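PDB 1WU4: reducing end xylose-releasing exo-oligoxylanase from Bacillus halodurans, which hydrolyses short xylooligosaccharides of three or more units, releasing xylose from the reducing end with inversion of anomeric configuration. Local coordinates for residues I185-I188 against E192-D195. The protein carries 1 engineered substitution. Sequence-based numbering, arbitrary orientation.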
loop_
_atom_site.group_PDB
_atom_site.type_symbol
_atom_site.label_atom_id
_atom_site.label_comp_id
_atom_site.label_asym_id
_atom_site.label_seq_id
_atom_site.Cartn_x
_atom_site.Cartn_y
_atom_site.Cartn_z
ATOM N N ILE A 185 -7.975 -3.399 -11.226
ATOM C CA ILE A 185 -8.000 -2.017 -10.761
ATOM C C ILE A 185 -7.298 -1.179 -11.835
ATOM O O ILE A 185 -6.369 -1.654 -12.498
ATOM C CB ILE A 185 -7.273 -1.871 -9.393
ATOM C CG1 ILE A 185 -7.491 -0.463 -8.830
ATOM C CG2 ILE A 185 -5.783 -2.174 -9.542
ATOM C CD1 ILE A 185 -6.946 -0.286 -7.420
ATOM N N LYS A 186 -7.754 0.057 -12.014
ATOM C CA LYS A 186 -7.185 0.952 -13.021
ATOM C C LYS A 186 -6.205 1.940 -12.402
ATOM O O LYS A 186 -6.210 2.151 -11.189
ATOM C CB LYS A 186 -8.287 1.770 -13.692
ATOM C CG LYS A 186 -9.454 0.997 -14.271
ATOM C CD LYS A 186 -10.507 2.008 -14.719
ATOM C CE LYS A 186 -11.746 1.366 -15.295
ATOM N NZ LYS A 186 -12.746 2.431 -15.613
ATOM N N PHE A 187 -5.369 2.549 -13.242
ATOM C CA PHE A 187 -4.426 3.556 -12.766
ATOM C C PHE A 187 -5.253 4.744 -12.266
ATOM O O PHE A 187 -4.991 5.287 -11.192
ATOM C CB PHE A 187 -3.488 3.997 -13.888
ATOM C CG PHE A 187 -2.736 5.248 -13.569
ATOM C CD1 PHE A 187 -1.950 5.328 -12.425
ATOM C CD2 PHE A 187 -2.867 6.371 -14.377
ATOM C CE1 PHE A 187 -1.308 6.512 -12.085
ATOM C CE2 PHE A 187 -2.231 7.559 -14.045
ATOM C CZ PHE A 187 -1.450 7.629 -12.895
ATOM N N ILE A 188 -6.231 5.154 -13.072
ATOM C CA ILE A 188 -7.172 6.215 -12.708
ATOM C C ILE A 188 -8.489 5.842 -13.388
ATOM O O ILE A 188 -8.501 5.075 -14.349
ATOM C CB ILE A 188 -6.708 7.647 -13.121
ATOM C CG1 ILE A 188 -6.378 7.717 -14.608
ATOM C CG2 ILE A 188 -5.520 8.065 -12.267
ATOM C CD1 ILE A 188 -5.955 9.113 -15.057
ATOM N N GLU A 192 -7.670 3.150 -19.495
ATOM C CA GLU A 192 -7.830 1.713 -19.586
ATOM C C GLU A 192 -6.500 0.969 -19.488
ATOM O O GLU A 192 -6.151 0.166 -20.352
ATOM C CB GLU A 192 -8.566 1.322 -20.872
ATOM C CG GLU A 192 -10.062 1.671 -20.893
ATOM C CD GLU A 192 -10.845 1.108 -19.708
ATOM O OE1 GLU A 192 -10.548 -0.014 -19.247
ATOM O OE2 GLU A 192 -11.784 1.789 -19.243
ATOM N N PHE A 193 -5.745 1.278 -18.440
ATOM C CA PHE A 193 -4.491 0.596 -18.161
ATOM C C PHE A 193 -4.344 0.578 -16.648
ATOM O O PHE A 193 -5.144 1.202 -15.937
ATOM C CB PHE A 193 -3.290 1.238 -18.884
ATOM C CG PHE A 193 -2.955 2.631 -18.445
ATOM C CD1 PHE A 193 -2.143 2.855 -17.338
ATOM C CD2 PHE A 193 -3.392 3.722 -19.188
ATOM C CE1 PHE A 193 -1.770 4.151 -16.980
ATOM C CE2 PHE A 193 -3.025 5.017 -18.839
ATOM C CZ PHE A 193 -2.210 5.230 -17.735
ATOM N N SER A 194 -3.346 -0.136 -16.148
ATOM C CA SER A 194 -3.196 -0.278 -14.710
ATOM C C SER A 194 -1.829 0.108 -14.160
ATOM O O SER A 194 -1.003 0.701 -14.852
ATOM C CB SER A 194 -3.536 -1.727 -14.333
ATOM O OG SER A 194 -3.766 -1.883 -12.945
ATOM N N ASP A 195 -1.615 -0.235 -12.894
ATOM C CA ASP A 195 -0.379 0.046 -12.173
ATOM C C ASP A 195 -0.195 -1.184 -11.277
ATOM O O ASP A 195 -0.925 -1.363 -10.303
ATOM C CB ASP A 195 -0.576 1.321 -11.344
ATOM C CG ASP A 195 0.677 1.758 -10.612
ATOM O OD1 ASP A 195 1.324 0.909 -9.966
ATOM O OD2 ASP A 195 0.996 2.970 -10.667
HETATM O O HOH W 1 -14.032 0.751 -17.278
HETATM O O HOH W 2 -12.007 4.043 -18.232
#
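The rings of F187 and F193 run alongside each other, displaced so that little of one covers the other. Their planes are nearly parallel, 12° apart. CE1 of F193 does most of the touching, 3.5 Å from CB of F187. CG of F187 is anti to its own N (chi1 166°), which sets the ring alongside that of F193, with CD1 of F187 4.2 Å from OD2 of D195. With an alanine at F187, F193 and Y244 would probably lose a ring they pack against, opening a gap beside F193. The backbones are joined by F187 N, which donates to F193 O at 3.0 Å. The two segments are the arms of a tight loop in the (alpha/alpha)6 barrel of this family 8 glycosidase, and strand 193-194 also pairs with strand 245-246. D195 OD1 is hydrogen-bonded to S197, and OD2 lies close to D263, the probable proton acceptor. S194 OG donates to I185 O at 2.7 Å, from 30° off the carbonyl plane, and H199 holds the same hydroxyl. K186 NZ and E192 OE2 form a long salt bridge of 3.8 Å, bridged by water 1. K186 NZ is hydrogen-bonded to P176 O, and E192 OE1 to Y247 and N179.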